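Local coordinates for protein caprin-2 (Danio rerio, PDB 4OUS) that probably acts in canonical Wnt signalling through its C1q domain, which forms a trimer and carries bound calcium, at residues 28-31 against 37-40. The protein carries 1 engineered substitution. Numbering follows the deposited sequence.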
# COMPACT_ATOMS: atom_id res chain seq x y z
N ASP A 28 17.46 9.05 -1.22
CA ASP A 28 18.54 9.37 -2.16
C ASP A 28 18.25 8.99 -3.61
O ASP A 28 18.80 9.60 -4.53
CB ASP A 28 19.83 8.69 -1.71
CG ASP A 28 19.69 7.19 -1.60
OD1 ASP A 28 19.12 6.73 -0.58
OD2 ASP A 28 20.12 6.47 -2.52
N LEU A 29 17.41 7.98 -3.81
CA LEU A 29 17.20 7.44 -5.13
C LEU A 29 15.80 7.76 -5.64
O LEU A 29 14.83 7.69 -4.88
CB LEU A 29 17.43 5.92 -5.11
CG LEU A 29 17.35 5.20 -6.45
CD1 LEU A 29 18.36 4.07 -6.48
CD2 LEU A 29 15.96 4.67 -6.73
N LEU A 30 15.71 8.10 -6.92
CA LEU A 30 14.42 8.34 -7.57
C LEU A 30 14.26 7.49 -8.82
O LEU A 30 15.17 7.43 -9.66
CB LEU A 30 14.27 9.82 -7.94
CG LEU A 30 13.94 10.77 -6.79
CD1 LEU A 30 14.27 12.20 -7.17
CD2 LEU A 30 12.46 10.66 -6.44
N HIS A 31 13.11 6.85 -8.95
CA HIS A 31 12.73 6.23 -10.21
C HIS A 31 12.03 7.22 -11.12
O HIS A 31 12.12 7.10 -12.34
CB HIS A 31 11.82 5.03 -9.97
CG HIS A 31 12.52 3.86 -9.36
ND1 HIS A 31 12.14 3.32 -8.14
CD2 HIS A 31 13.57 3.12 -9.78
CE1 HIS A 31 12.93 2.30 -7.85
NE2 HIS A 31 13.80 2.16 -8.83
N MET A 37 9.35 18.05 -8.29
CA MET A 37 8.90 18.59 -7.02
C MET A 37 9.35 17.81 -5.78
O MET A 37 9.12 18.26 -4.65
CB MET A 37 7.37 18.71 -7.03
CG MET A 37 6.78 19.60 -8.13
SD MET A 37 7.59 21.18 -8.39
CE MET A 37 7.45 21.83 -6.76
N PHE A 38 9.98 16.65 -5.96
CA PHE A 38 10.58 15.96 -4.83
C PHE A 38 12.03 16.36 -4.67
O PHE A 38 12.78 16.41 -5.65
CB PHE A 38 10.48 14.44 -4.98
CG PHE A 38 10.90 13.70 -3.74
CD1 PHE A 38 10.03 13.59 -2.67
CD2 PHE A 38 12.15 13.12 -3.64
CE1 PHE A 38 10.40 12.91 -1.52
CE2 PHE A 38 12.53 12.43 -2.49
CZ PHE A 38 11.65 12.33 -1.44
N ASP A 39 12.43 16.66 -3.44
CA ASP A 39 13.80 17.01 -3.10
C ASP A 39 14.44 15.89 -2.29
O ASP A 39 14.03 15.61 -1.16
CB ASP A 39 13.82 18.32 -2.31
CG ASP A 39 15.23 18.73 -1.93
OD1 ASP A 39 15.99 19.13 -2.83
OD2 ASP A 39 15.56 18.66 -0.73
N THR A 40 15.45 15.23 -2.86
CA THR A 40 16.03 14.05 -2.22
C THR A 40 16.69 14.34 -0.87
O THR A 40 16.58 13.54 0.05
CB THR A 40 17.08 13.39 -3.13
OG1 THR A 40 18.09 14.33 -3.48
CG2 THR A 40 16.43 12.84 -4.38
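Leu-30 spans the gap between the two segments with both of its methyl groups, each meeting a different residue. CD2 comes within 3.7 Å of CD2 of the Phe-38 ring, an oblique approach, while CD1 lies 3.6 Å from the methyl CG2 of Thr-40. The CB of Leu-30 already points toward 37-40, and with CG anti to the carbonyl carbon (chi1 -77°) and chi2 of 161° the branch reaches both residues. Phe-38 has CG anti to the backbone N (chi1 -172°), bringing ring atom CD2 to the leucine. The CB-CG2 bond of Thr-40 is directed at CD1 of Leu-30. The same methyl also lies 4.0 Å from the backbone O of Asp-28, a loose van der Waals approach where the two backbones come nearest, the CA atoms of Asp-28 and Thr-40 being 5.3 Å apart. No hydrogen bond joins the segments, although the backbone of Thr-40 bonds to that of Phe-27 just before 28-31; the contact rests on the methyl groups of Leu-30 and Thr-40 and the Phe-38 ring, and the total buried surface is a modest 186 Å². Asp-28 turns its CB away from 37-40, and its OD2 bonds to Thr-13 OG1. A classic beta bulge sets Asp-28 and Leu-29 opposite the single residue Ala-11 of strand 7-12, which strand 29-34 borders in the C1q jelly-roll sandwich. Phe-38 is buried, its ring stacked with Phe-8 and touching Ala-10, which Leu-30 also touches; the short, weakly bonded strand around 38-39 pairs antiparallel with 44-46 of the other sheet, so these side chains join the two sheets along one margin.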